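Alr1585 protein (Nostoc sp., PDB 5C2I) is a haem-containing peroxidase of the dye-decolorizing (DyP) family, which probably uses hydrogen peroxide to oxidise dyes and related substrates. Local coordinates at residues R182-N190 and V367-S375. The protein carries 1 engineered substitution. Residues are numbered along the deposited sequence; the frame is centred on the assembly and turned at random.
Sequences REDGFILRN and VSYGENNPS
The phenyl ring of Phe186 sets one face against the carbonyl of Ser368 and turns its edge to the turn that follows strand 367-369. Phe186 CZ comes to 3.2 Å from Gly370 O, and Glu371 O also sits at the rim near the ring plane, where the slightly positive ring hydrogens suit a carbonyl. Phe186 CE1 meets Asn372 CB at 3.6 Å, the amide of that asparagine standing at a right angle to the ring. With chi1 at 61°, CG is wedged between the backbone N and the carbonyl carbon, which brings the ring back toward segment 367-375 although its CB starts away from it. Val160 of the second subunit also packs on Phe186. Cut back to an alanine, this position is likely to lose the contacts with the Ser368 carbonyl and the 370-372 turn, leaving a gap there and the turn less firmly held.

The backbones of Phe186 and Ser368 exchange two hydrogen bonds: Phe186 N to Ser368 O (3.0 Å) and Ser368 N to Phe186 O (2.9 Å). Gly185 fits beside them because a CB there would clash with Val367 CG2. Farther along, Leu188 points toward the partner and suits its place as an apolar filler, its CD1 packing on Pro374 CB (4.1 Å) and touching Asn372 O by van der Waals contact alone. Pro374 CG rests 3.3 Å from Arg189 O.

Glu371 O accepts a hydrogen bond from His198, and Gly370 N bonds Gln164 of the second subunit. A single antiparallel bridge, the hydrogen-bonded pair Phe186-Ser368, thus joins strand 177-189 of one sheet to strand 363-369 of the other, consistent with the paired ferredoxin-like sheets of the DyP fold.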
ATOM      1  N   ARG A 182     -19.615  20.526 -14.246  1.00 19.34           N
ATOM      2  CA  ARG A 182     -19.190  19.797 -13.048  1.00 18.38           C
ATOM      3  C   ARG A 182     -17.679  19.587 -13.060  1.00 18.46           C
ATOM      4  O   ARG A 182     -17.094  19.254 -14.097  1.00 17.98           O
ATOM      5  CB  ARG A 182     -19.909  18.453 -12.938  1.00 18.61           C
ATOM      6  CG  ARG A 182     -19.456  17.571 -11.786  1.00 18.18           C
ATOM      7  CD  ARG A 182     -20.287  16.297 -11.619  1.00 18.45           C
ATOM      8  NE  ARG A 182     -19.674  15.363 -10.674  1.00 18.09           N
ATOM      9  CZ  ARG A 182     -20.303  14.452  -9.964  1.00 18.26           C
ATOM     10  NH1 ARG A 182     -21.627  14.324  -9.999  1.00 18.16           N
ATOM     11  NH2 ARG A 182     -19.587  13.668  -9.172  1.00 18.63           N
ATOM     12  N   GLU A 183     -17.079  19.705 -11.878  1.00 17.38           N
ATOM     13  CA  GLU A 183     -15.743  19.200 -11.624  1.00 17.34           C
ATOM     14  C   GLU A 183     -15.756  18.235 -10.431  1.00 17.34           C
ATOM     15  O   GLU A 183     -16.587  18.354  -9.507  1.00 16.62           O
ATOM     16  CB  GLU A 183     -14.764  20.340 -11.360  1.00 16.78           C
ATOM     17  CG  GLU A 183     -14.580  21.339 -12.517  1.00 17.33           C
ATOM     18  CD  GLU A 183     -13.807  20.793 -13.704  1.00 18.44           C
ATOM     19  OE1 GLU A 183     -13.127  19.739 -13.608  1.00 18.30           O
ATOM     20  OE2 GLU A 183     -13.887  21.453 -14.780  1.00 20.00           O
ATOM     21  N   ASP A 184     -14.794  17.306 -10.452  1.00 17.13           N
ATOM     22  CA  ASP A 184     -14.521  16.411  -9.346  1.00 17.31           C
ATOM     23  C   ASP A 184     -13.062  16.639  -8.948  1.00 17.61           C
ATOM     24  O   ASP A 184     -12.152  16.095  -9.561  1.00 19.07           O
ATOM     25  CB  ASP A 184     -14.737  14.958  -9.763  1.00 17.47           C
ATOM     26  CG  ASP A 184     -16.214  14.596  -9.857  1.00 18.25           C
ATOM     27  OD1 ASP A 184     -16.862  14.893 -10.909  1.00 17.39           O
ATOM     28  OD2 ASP A 184     -16.733  14.061  -8.849  1.00 18.29           O
ATOM     29  N   GLY A 185     -12.877  17.492  -7.958  1.00 17.14           N
ATOM     30  CA  GLY A 185     -11.566  17.871  -7.473  1.00 16.88           C
ATOM     31  C   GLY A 185     -10.973  16.829  -6.564  1.00 17.16           C
ATOM     32  O   GLY A 185     -11.676  16.071  -5.888  1.00 17.10           O
ATOM     33  N   PHE A 186      -9.650  16.769  -6.570  1.00 17.39           N
ATOM     34  CA  PHE A 186      -8.923  15.840  -5.720  1.00 18.15           C
ATOM     35  C   PHE A 186      -7.584  16.438  -5.306  1.00 19.51           C
ATOM     36  O   PHE A 186      -7.134  17.447  -5.869  1.00 18.85           O
ATOM     37  CB  PHE A 186      -8.721  14.492  -6.420  1.00 18.75           C
ATOM     38  CG  PHE A 186      -7.925  14.575  -7.686  1.00 19.11           C
ATOM     39  CD1 PHE A 186      -6.537  14.448  -7.656  1.00 20.04           C
ATOM     40  CD2 PHE A 186      -8.540  14.791  -8.876  1.00 18.89           C
ATOM     41  CE1 PHE A 186      -5.803  14.528  -8.835  1.00 20.65           C
ATOM     42  CE2 PHE A 186      -7.810  14.867 -10.063  1.00 20.00           C
ATOM     43  CZ  PHE A 186      -6.442  14.738 -10.027  1.00 20.18           C
ATOM     44  N   ILE A 187      -6.937  15.785  -4.357  1.00 21.84           N
ATOM     45  CA  ILE A 187      -5.652  16.238  -3.831  1.00 21.94           C
ATOM     46  C   ILE A 187      -4.575  15.358  -4.388  1.00 21.45           C
ATOM     47  O   ILE A 187      -4.554  14.143  -4.183  1.00 23.31           O
ATOM     48  CB  ILE A 187      -5.612  16.167  -2.279  1.00 23.10           C
ATOM     49  CG1 ILE A 187      -6.753  16.958  -1.654  1.00 25.22           C
ATOM     50  CG2 ILE A 187      -4.273  16.643  -1.730  1.00 23.83           C
ATOM     51  CD1 ILE A 187      -6.813  18.431  -1.948  1.00 27.21           C
ATOM     52  N   LEU A 188      -3.698  15.962  -5.158  1.00 20.59           N
ATOM     53  CA  LEU A 188      -2.527  15.332  -5.681  1.00 22.01           C
ATOM     54  C   LEU A 188      -1.402  15.347  -4.653  1.00 20.98           C
ATOM     55  O   LEU A 188      -1.220  16.334  -3.973  1.00 19.44           O
ATOM     56  CB  LEU A 188      -2.136  16.103  -6.936  1.00 23.22           C
ATOM     57  CG  LEU A 188      -1.215  15.514  -7.955  1.00 25.68           C
ATOM     58  CD1 LEU A 188      -1.840  14.284  -8.590  1.00 26.34           C
ATOM     59  CD2 LEU A 188      -0.983  16.581  -9.021  1.00 26.36           C
ATOM     60  N   ARG A 189      -0.729  14.212  -4.515  1.00 21.87           N
ATOM     61  CA  ARG A 189       0.395  14.049  -3.589  1.00 23.72           C
ATOM     62  C   ARG A 189       1.593  13.436  -4.262  1.00 25.09           C
ATOM     63  O   ARG A 189       1.468  12.691  -5.221  1.00 26.50           O
ATOM     64  CB  ARG A 189       0.033  13.173  -2.407  1.00 24.75           C
ATOM     65  CG  ARG A 189      -0.946  13.844  -1.493  1.00 26.12           C
ATOM     66  CD  ARG A 189      -1.330  12.922  -0.357  1.00 28.97           C
ATOM     67  NE  ARG A 189      -2.536  13.443   0.261  1.00 32.36           N
ATOM     68  CZ  ARG A 189      -2.585  14.322   1.240  1.00 32.99           C
ATOM     69  NH1 ARG A 189      -1.473  14.783   1.805  1.00 37.91           N
ATOM     70  NH2 ARG A 189      -3.779  14.695   1.682  1.00 32.07           N
ATOM     71  N   ASN A 190       2.772  13.798  -3.786  1.00 25.78           N
ATOM     72  CA  ASN A 190       3.994  13.196  -4.283  1.00 26.18           C
ATOM     73  C   ASN A 190       4.311  11.963  -3.437  1.00 27.64           C
ATOM     74  O   ASN A 190       3.606  11.662  -2.473  1.00 25.48           O
ATOM     75  CB  ASN A 190       5.153  14.203  -4.318  1.00 25.75           C
ATOM     76  CG  ASN A 190       5.535  14.717  -2.933  1.00 24.90           C
ATOM     77  OD1 ASN A 190       5.187  14.140  -1.899  1.00 23.82           O
ATOM     78  ND2 ASN A 190       6.256  15.838  -2.924  1.00 23.64           N
ATOM     79  N   VAL A 367      -7.733  23.019  -5.626  1.00 15.82           N
ATOM     80  CA  VAL A 367      -7.652  21.554  -5.695  1.00 16.83           C
ATOM     81  C   VAL A 367      -7.291  21.193  -7.119  1.00 17.03           C
ATOM     82  O   VAL A 367      -7.387  22.042  -8.026  1.00 16.69           O
ATOM     83  CB  VAL A 367      -8.949  20.835  -5.300  1.00 17.08           C
ATOM     84  CG1 VAL A 367      -9.276  21.070  -3.837  1.00 18.98           C
ATOM     85  CG2 VAL A 367     -10.108  21.293  -6.150  1.00 17.56           C
ATOM     86  N   SER A 368      -6.937  19.945  -7.338  1.00 16.49           N
ATOM     87  CA  SER A 368      -6.512  19.525  -8.681  1.00 17.64           C
ATOM     88  C   SER A 368      -7.653  18.882  -9.480  1.00 17.99           C
ATOM     89  O   SER A 368      -8.604  18.365  -8.918  1.00 17.30           O
ATOM     90  CB  SER A 368      -5.342  18.545  -8.536  1.00 19.20           C
ATOM     91  OG  SER A 368      -4.190  19.296  -8.163  1.00 21.62           O
ATOM     92  N   TYR A 369      -7.497  18.901 -10.793  1.00 17.30           N
ATOM     93  CA  TYR A 369      -8.331  18.114 -11.718  1.00 17.25           C
ATOM     94  C   TYR A 369      -7.492  17.395 -12.759  1.00 17.07           C
ATOM     95  O   TYR A 369      -6.317  17.710 -12.987  1.00 16.16           O
ATOM     96  CB  TYR A 369      -9.344  19.005 -12.432  1.00 17.36           C
ATOM     97  CG  TYR A 369      -8.814  19.882 -13.544  1.00 17.72           C
ATOM     98  CD1 TYR A 369      -8.331  21.168 -13.291  1.00 17.06           C
ATOM     99  CD2 TYR A 369      -8.853  19.453 -14.875  1.00 18.09           C
ATOM    100  CE1 TYR A 369      -7.884  21.975 -14.325  1.00 18.13           C
ATOM    101  CE2 TYR A 369      -8.389  20.240 -15.916  1.00 18.29           C
ATOM    102  CZ  TYR A 369      -7.886  21.497 -15.632  1.00 18.35           C
ATOM    103  OH  TYR A 369      -7.471  22.300 -16.654  1.00 18.19           O
ATOM    104  N   GLY A 370      -8.097  16.394 -13.384  1.00 18.23           N
ATOM    105  CA  GLY A 370      -7.461  15.643 -14.437  1.00 19.13           C
ATOM    106  C   GLY A 370      -6.629  14.478 -13.931  1.00 19.96           C
ATOM    107  O   GLY A 370      -7.049  13.768 -13.065  1.00 19.23           O
ATOM    108  N   GLU A 371      -5.447  14.284 -14.513  1.00 21.55           N
ATOM    109  CA  GLU A 371      -4.578  13.144 -14.239  1.00 23.64           C
ATOM    110  C   GLU A 371      -4.231  13.066 -12.759  1.00 23.82           C
ATOM    111  O   GLU A 371      -3.772  14.062 -12.181  1.00 21.83           O
ATOM    112  CB  GLU A 371      -3.263  13.308 -15.035  1.00 26.67           C
ATOM    113  CG  GLU A 371      -2.254  12.213 -14.764  1.00 29.60           C
ATOM    114  CD  GLU A 371      -2.837  10.868 -15.111  1.00 32.19           C
ATOM    115  OE1 GLU A 371      -3.046  10.663 -16.325  1.00 34.86           O
ATOM    116  OE2 GLU A 371      -3.170  10.072 -14.170  1.00 33.88           O
ATOM    117  N   ASN A 372      -4.478  11.924 -12.125  1.00 25.36           N
ATOM    118  CA  ASN A 372      -4.193  11.780 -10.708  1.00 27.26           C
ATOM    119  C   ASN A 372      -2.876  11.069 -10.368  1.00 27.64           C
ATOM    120  O   ASN A 372      -2.462  11.030  -9.200  1.00 27.15           O
ATOM    121  CB  ASN A 372      -5.389  11.135  -9.985  1.00 30.74           C
ATOM    122  CG  ASN A 372      -5.483   9.635 -10.167  1.00 34.18           C
ATOM    123  OD1 ASN A 372      -5.348   8.926  -9.197  1.00 44.41           O
ATOM    124  ND2 ASN A 372      -5.775   9.155 -11.353  1.00 35.54           N
ATOM    125  N   ASN A 373      -2.231  10.494 -11.375  1.00 28.53           N
ATOM    126  CA  ASN A 373      -0.880   9.966 -11.209  1.00 29.15           C
ATOM    127  C   ASN A 373       0.154  11.074 -11.464  1.00 29.45           C
ATOM    128  O   ASN A 373       0.381  11.462 -12.602  1.00 29.71           O
ATOM    129  CB  ASN A 373      -0.677   8.803 -12.159  1.00 29.30           C
ATOM    130  CG  ASN A 373       0.683   8.190 -12.041  1.00 30.61           C
ATOM    131  OD1 ASN A 373       1.602   8.767 -11.460  1.00 29.92           O
ATOM    132  ND2 ASN A 373       0.830   6.998 -12.622  1.00 30.27           N
ATOM    133  N   PRO A 374       0.834  11.542 -10.403  1.00 31.40           N
ATOM    134  CA  PRO A 374       1.732  12.684 -10.571  1.00 33.04           C
ATOM    135  C   PRO A 374       3.025  12.396 -11.348  1.00 32.65           C
ATOM    136  O   PRO A 374       3.748  13.329 -11.662  1.00 32.50           O
ATOM    137  CB  PRO A 374       2.061  13.077  -9.120  1.00 34.05           C
ATOM    138  CG  PRO A 374       1.968  11.807  -8.373  1.00 33.96           C
ATOM    139  CD  PRO A 374       0.835  11.035  -9.012  1.00 33.64           C
ATOM    140  N   SER A 375       3.299  11.128 -11.671  1.00 32.51           N
ATOM    141  CA  SER A 375       4.465  10.806 -12.502  1.00 31.69           C
ATOM    142  C   SER A 375       4.196  11.059 -13.978  1.00 32.08           C
ATOM    143  O   SER A 375       5.136  11.095 -14.777  1.00 32.52           O
ATOM    144  CB  SER A 375       4.873   9.349 -12.306  1.00 32.73           C
ATOM    145  OG  SER A 375       3.865   8.523 -12.864  1.00 37.15           O
TER